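Local coordinates for protein xyloglucanase (Paenibacillus pabuli, PDB 2JEP) that hydrolyses xyloglucan of plant cell walls as a family 5 glycoside hydrolase built on a closed parallel beta/alpha barrel, at residues A[176-181]-A[221-226]; A[318-323]-A[357-362]. All coordinates share one frame; numbering follows the deposited sequence.

Contacts 1 and 2 are both fully buried, and each joins two adjacent strands of the same closed eight-stranded parallel barrel: the fourth and fifth in contact 1, the seventh and eighth in contact 2. Their centres lie 12 Å apart, and they meet inside, where Leu223 CD1 packs against Val320 CB at 3.9 Å. Near the strands' N-terminal ends, the Trp221 ring packs against Pro318. Both pairs are held by backbone hydrogen bonds along largely apolar strands and turn polar C-terminally. Contact 1 brings Ser179, Asn181 and a water there, besides Glu178 on the strand; contact 2 brings Glu323 beside Trp361. Arg87 ties them together by salt bridges to Glu178 and Glu323 and a hydrogen bond to Asn181.

Contact 1: residues A[176-181]-A[221-226]; sequences IFESMN and WLLVPG
A methyl of Leu223 lies over one face of the Glu178 carboxylate: Leu223 CD2 is almost straight above it, 3.8 Å from Glu178 CD. Both chains reach the same way, Glu178 extended with CG opposite its backbone N (chi1 177°), and OE1 makes a salt bridge to Arg87. On the other face of the sheet the Phe177 ring meets Leu222 CD2 obliquely, with CB 3.9 Å from that methyl, while its far end leads off to the ring of Trp161. With an alanine in place of Glu178, Arg87 would probably lack one of its carboxylate mates and the Leu223 methyl would lose the flat group beneath it. The backbones zip in parallel: Leu223 N donates to Phe177 O (2.8 Å, nearly straight at 171°), then Ser179 N to Leu223 O at 2.9 Å. Past this rung, Ser179 OG touches Pro225 CD at 3.2 Å and hydrogen-bonds to Asn203 of helix 193-211. A water then donates to both Asn181 O (2.8 Å) and Gly226 O (2.7 Å), bridging the chains where they part. Such a ladder is that of neighbouring strands, here the fourth and fifth, in the (beta/alpha)8 barrel of family 5 enzymes.

Contact 2: residues A[318-323]-A[357-362]; sequences PVVIGE and VPVYWD
Strand 319-324, helix 336-353 and strand 357-362 form the last beta-alpha-beta unit of the barrel, and its two strands run side by side from Val320 paired with Val357 to Glu323 beside Trp361. Val357 N donates to Val319 O at 2.9 Å, Ile321 N to Val357 O at 2.8 Å, and Val359 N to Ile321 O at 2.9 Å. Within the barrel two valine side chains meet at an angle, Val320 CG1 3.7 Å from Val359 CG2. Past Ile321, the centre of an inverse gamma turn, no further hydrogen bond joins the segments: Gly322 O and Val359 O come near as two acceptors, and Gly322 O bonds to Asn47. In family 5 the nucleophilic glutamate stands at the C-terminal end of the seventh strand, a position consistent with Glu323. Its extended chain lies alongside Trp361, whose CG is swung opposite the backbone N (chi1 178°), which lays the indole beside the acid. The carboxylate and ring planes are 28° apart; Glu323 CD is 3.7 Å from Trp361 CE3, and OE1 lies 3.9 Å above one ring face, offset toward the rim. Tyr266 hydrogen-bonds to OE1 and Arg87 salt-bridges OE2, giving both oxygens polar partners.

Contact 1: residues A[176-181]-A[221-226]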
loop_
_atom_site.group_PDB
_atom_site.type_symbol
_atom_site.label_atom_id
_atom_site.label_comp_id
_atom_site.label_asym_id
_atom_site.label_seq_id
_atom_site.Cartn_x
_atom_site.Cartn_y
_atom_site.Cartn_z
ATOM N N ILE A 176 6.989 3.846 -8.817
ATOM C CA ILE A 176 5.869 2.979 -9.121
ATOM C C ILE A 176 4.574 3.720 -8.872
ATOM O O ILE A 176 4.448 4.389 -7.848
ATOM C CB ILE A 176 5.927 1.732 -8.221
ATOM C CG1 ILE A 176 7.218 0.938 -8.485
ATOM C CG2 ILE A 176 4.667 0.839 -8.387
ATOM C CD1 ILE A 176 7.547 -0.068 -7.392
ATOM N N PHE A 177 3.622 3.619 -9.794
ATOM C CA PHE A 177 2.287 4.156 -9.571
ATOM C C PHE A 177 1.364 3.007 -9.151
ATOM O O PHE A 177 1.367 1.952 -9.791
ATOM C CB PHE A 177 1.680 4.789 -10.826
ATOM C CG PHE A 177 2.464 5.923 -11.451
ATOM C CD1 PHE A 177 3.349 6.707 -10.743
ATOM C CD2 PHE A 177 2.256 6.240 -12.772
ATOM C CE1 PHE A 177 4.032 7.745 -11.374
ATOM C CE2 PHE A 177 2.911 7.286 -13.392
ATOM C CZ PHE A 177 3.815 8.027 -12.694
ATOM N N GLU A 178 0.545 3.255 -8.129
ATOM C CA GLU A 178 -0.436 2.306 -7.596
ATOM C C GLU A 178 -1.829 2.907 -7.850
ATOM O O GLU A 178 -2.121 4.038 -7.457
ATOM C CB GLU A 178 -0.182 2.119 -6.090
ATOM C CG GLU A 178 -1.134 1.230 -5.378
ATOM C CD GLU A 178 -0.871 1.152 -3.893
ATOM O OE1 GLU A 178 -0.043 1.928 -3.388
ATOM O OE2 GLU A 178 -1.490 0.295 -3.221
ATOM N N SER A 179 -2.668 2.123 -8.538
ATOM C CA SER A 179 -3.894 2.669 -9.107
ATOM C C SER A 179 -4.850 3.271 -8.099
ATOM O O SER A 179 -5.529 4.261 -8.382
ATOM C CB SER A 179 -4.610 1.576 -9.864
ATOM O OG SER A 179 -4.948 0.491 -9.011
ATOM N N MET A 180 -4.905 2.631 -6.934
ATOM C CA MET A 180 -5.837 3.001 -5.875
ATOM C C MET A 180 -5.459 2.140 -4.682
ATOM O O MET A 180 -4.497 1.368 -4.762
ATOM C CB MET A 180 -7.292 2.799 -6.340
ATOM C CG MET A 180 -7.579 1.402 -6.816
ATOM S SD MET A 180 -8.939 1.336 -8.021
ATOM C CE MET A 180 -9.058 -0.418 -8.307
ATOM N N ASN A 181 -6.166 2.327 -3.575
ATOM C CA ASN A 181 -5.778 1.709 -2.319
ATOM C C ASN A 181 -6.671 0.513 -2.001
ATOM O O ASN A 181 -6.495 -0.555 -2.613
ATOM C CB ASN A 181 -5.722 2.790 -1.216
ATOM C CG ASN A 181 -5.350 2.241 0.137
ATOM O OD1 ASN A 181 -4.416 1.440 0.225
ATOM N ND2 ASN A 181 -6.070 2.657 1.189
ATOM N N TRP A 221 6.743 0.253 -13.771
ATOM C CA TRP A 221 5.890 -0.682 -13.069
ATOM C C TRP A 221 4.653 0.010 -12.509
ATOM O O TRP A 221 4.726 1.104 -11.938
ATOM C CB TRP A 221 6.668 -1.337 -11.938
ATOM C CG TRP A 221 7.736 -2.244 -12.415
ATOM C CD1 TRP A 221 9.053 -1.935 -12.652
ATOM C CD2 TRP A 221 7.592 -3.627 -12.717
ATOM N NE1 TRP A 221 9.717 -3.048 -13.096
ATOM C CE2 TRP A 221 8.846 -4.100 -13.148
ATOM C CE3 TRP A 221 6.514 -4.504 -12.707
ATOM C CZ2 TRP A 221 9.055 -5.436 -13.525
ATOM C CZ3 TRP A 221 6.726 -5.824 -13.095
ATOM C CH2 TRP A 221 7.988 -6.266 -13.496
ATOM N N LEU A 222 3.514 -0.669 -12.652
ATOM C CA LEU A 222 2.229 -0.190 -12.166
ATOM C C LEU A 222 1.621 -1.247 -11.259
ATOM O O LEU A 222 1.557 -2.420 -11.626
ATOM C CB LEU A 222 1.294 0.043 -13.345
ATOM C CG LEU A 222 1.793 1.004 -14.436
ATOM C CD1 LEU A 222 0.757 1.117 -15.556
ATOM C CD2 LEU A 222 2.136 2.351 -13.871
ATOM N N LEU A 223 1.187 -0.823 -10.072
ATOM C CA LEU A 223 0.687 -1.705 -9.026
ATOM C C LEU A 223 -0.835 -1.564 -8.943
ATOM O O LEU A 223 -1.332 -0.443 -8.855
ATOM C CB LEU A 223 1.334 -1.311 -7.697
ATOM C CG LEU A 223 0.914 -2.012 -6.406
ATOM C CD1 LEU A 223 1.259 -3.501 -6.497
ATOM C CD2 LEU A 223 1.563 -1.401 -5.197
ATOM N N VAL A 224 -1.549 -2.695 -8.988
ATOM C CA VAL A 224 -3.000 -2.710 -8.961
ATOM C C VAL A 224 -3.488 -3.711 -7.912
ATOM O O VAL A 224 -2.929 -4.798 -7.784
ATOM C CB VAL A 224 -3.631 -3.033 -10.348
ATOM C CG1 VAL A 224 -3.184 -1.984 -11.357
ATOM C CG2 VAL A 224 -3.295 -4.443 -10.837
ATOM N N PRO A 225 -4.546 -3.353 -7.170
ATOM C CA PRO A 225 -5.162 -4.289 -6.270
ATOM C C PRO A 225 -6.406 -4.951 -6.824
ATOM O O PRO A 225 -6.966 -4.500 -7.813
ATOM C CB PRO A 225 -5.577 -3.377 -5.114
ATOM C CG PRO A 225 -6.066 -2.144 -5.842
ATOM C CD PRO A 225 -5.171 -2.024 -7.059
ATOM N N GLY A 226 -6.840 -5.992 -6.123
ATOM C CA GLY A 226 -8.206 -6.469 -6.222
ATOM C C GLY A 226 -9.068 -5.914 -5.099
ATOM O O GLY A 226 -8.770 -4.883 -4.505
HETATM O O HOH W 1 -8.498 -2.433 -3.297
#

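Contact 2: residues A[318-323]-A[357-362]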
loop_
_atom_site.group_PDB
_atom_site.type_symbol
_atom_site.label_atom_id
_atom_site.label_comp_id
_atom_site.label_asym_id
_atom_site.label_seq_id
_atom_site.Cartn_x
_atom_site.Cartn_y
_atom_site.Cartn_z
ATOM N N PRO A 318 4.922 -9.457 -10.125
ATOM C CA PRO A 318 5.330 -9.251 -8.736
ATOM C C PRO A 318 4.115 -8.971 -7.850
ATOM O O PRO A 318 3.132 -8.401 -8.305
ATOM C CB PRO A 318 6.218 -8.000 -8.812
ATOM C CG PRO A 318 6.697 -7.952 -10.231
ATOM C CD PRO A 318 5.520 -8.458 -11.023
ATOM N N VAL A 319 4.212 -9.373 -6.594
ATOM C CA VAL A 319 3.207 -9.062 -5.583
ATOM C C VAL A 319 3.846 -8.165 -4.539
ATOM O O VAL A 319 4.973 -8.408 -4.099
ATOM C CB VAL A 319 2.652 -10.347 -4.945
ATOM C CG1 VAL A 319 1.780 -10.055 -3.723
ATOM C CG2 VAL A 319 1.849 -11.128 -5.991
ATOM N N VAL A 320 3.110 -7.108 -4.194
ATOM C CA VAL A 320 3.487 -6.216 -3.117
ATOM C C VAL A 320 2.444 -6.319 -2.011
ATOM O O VAL A 320 1.267 -6.002 -2.245
ATOM C CB VAL A 320 3.593 -4.751 -3.626
ATOM C CG1 VAL A 320 3.956 -3.799 -2.472
ATOM C CG2 VAL A 320 4.620 -4.643 -4.771
ATOM N N ILE A 321 2.883 -6.765 -0.838
ATOM C CA ILE A 321 2.039 -6.753 0.333
ATOM C C ILE A 321 2.215 -5.335 0.886
ATOM O O ILE A 321 3.108 -5.038 1.700
ATOM C CB ILE A 321 2.425 -7.829 1.355
ATOM C CG1 ILE A 321 2.398 -9.223 0.697
ATOM C CG2 ILE A 321 1.513 -7.741 2.582
ATOM C CD1 ILE A 321 1.064 -9.691 0.110
ATOM N N GLY A 322 1.407 -4.426 0.357
ATOM C CA GLY A 322 1.646 -3.002 0.512
ATOM C C GLY A 322 1.461 -2.429 1.886
ATOM O O GLY A 322 1.884 -1.310 2.133
ATOM N N GLU A 323 0.799 -3.191 2.761
ATOM C CA GLU A 323 0.663 -2.838 4.185
ATOM C C GLU A 323 0.592 -4.114 4.993
ATOM O O GLU A 323 -0.096 -5.057 4.614
ATOM C CB GLU A 323 -0.641 -2.075 4.459
ATOM C CG GLU A 323 -0.807 -0.782 3.691
ATOM C CD GLU A 323 -2.101 -0.050 3.957
ATOM O OE1 GLU A 323 -2.782 -0.397 4.945
ATOM O OE2 GLU A 323 -2.405 0.885 3.176
ATOM N N VAL A 357 6.994 -8.449 -2.017
ATOM C CA VAL A 357 7.586 -7.338 -1.272
ATOM C C VAL A 357 6.748 -7.012 -0.046
ATOM O O VAL A 357 5.579 -6.666 -0.188
ATOM C CB VAL A 357 7.680 -6.066 -2.133
ATOM C CG1 VAL A 357 8.292 -4.906 -1.339
ATOM C CG2 VAL A 357 8.456 -6.318 -3.436
ATOM N N PRO A 358 7.336 -7.095 1.153
ATOM C CA PRO A 358 6.586 -6.724 2.350
ATOM C C PRO A 358 6.787 -5.245 2.674
ATOM O O PRO A 358 7.929 -4.801 2.771
ATOM C CB PRO A 358 7.217 -7.601 3.420
ATOM C CG PRO A 358 8.659 -7.751 3.000
ATOM C CD PRO A 358 8.696 -7.570 1.485
ATOM N N VAL A 359 5.694 -4.498 2.813
ATOM C CA VAL A 359 5.752 -3.072 3.106
ATOM C C VAL A 359 5.028 -2.757 4.425
ATOM O O VAL A 359 3.826 -2.915 4.525
ATOM C CB VAL A 359 5.139 -2.239 1.947
ATOM C CG1 VAL A 359 5.380 -0.749 2.154
ATOM C CG2 VAL A 359 5.700 -2.704 0.571
ATOM N N TYR A 360 5.793 -2.366 5.451
ATOM C CA TYR A 360 5.273 -2.167 6.794
ATOM C C TYR A 360 4.400 -0.915 6.881
ATOM O O TYR A 360 4.742 0.124 6.330
ATOM C CB TYR A 360 6.466 -2.060 7.783
ATOM C CG TYR A 360 6.008 -1.859 9.192
ATOM C CD1 TYR A 360 5.569 -2.938 9.959
ATOM C CD2 TYR A 360 5.908 -0.581 9.734
ATOM C CE1 TYR A 360 5.062 -2.744 11.229
ATOM C CE2 TYR A 360 5.415 -0.379 10.990
ATOM C CZ TYR A 360 4.981 -1.454 11.735
ATOM O OH TYR A 360 4.427 -1.248 12.982
ATOM N N TRP A 361 3.289 -1.023 7.624
ATOM C CA TRP A 361 2.392 0.098 7.841
ATOM C C TRP A 361 2.810 0.872 9.093
ATOM O O TRP A 361 2.620 0.406 10.196
ATOM C CB TRP A 361 0.926 -0.349 7.980
ATOM C CG TRP A 361 0.047 0.818 8.253
ATOM C CD1 TRP A 361 -0.539 1.144 9.429
ATOM C CD2 TRP A 361 -0.245 1.897 7.350
ATOM N NE1 TRP A 361 -1.198 2.356 9.326
ATOM C CE2 TRP A 361 -1.019 2.843 8.053
ATOM C CE3 TRP A 361 0.048 2.138 6.012
ATOM C CZ2 TRP A 361 -1.492 4.002 7.453
ATOM C CZ3 TRP A 361 -0.424 3.293 5.421
ATOM C CH2 TRP A 361 -1.170 4.216 6.140
ATOM N N ASP A 362 3.342 2.085 8.898
ATOM C CA ASP A 362 3.777 2.966 9.974
ATOM C C ASP A 362 2.946 4.228 9.868
ATOM O O ASP A 362 3.022 4.937 8.867
ATOM C CB ASP A 362 5.254 3.290 9.777
ATOM C CG ASP A 362 5.871 4.040 10.945
ATOM O OD1 ASP A 362 5.254 5.035 11.388
ATOM O OD2 ASP A 362 6.985 3.642 11.391
#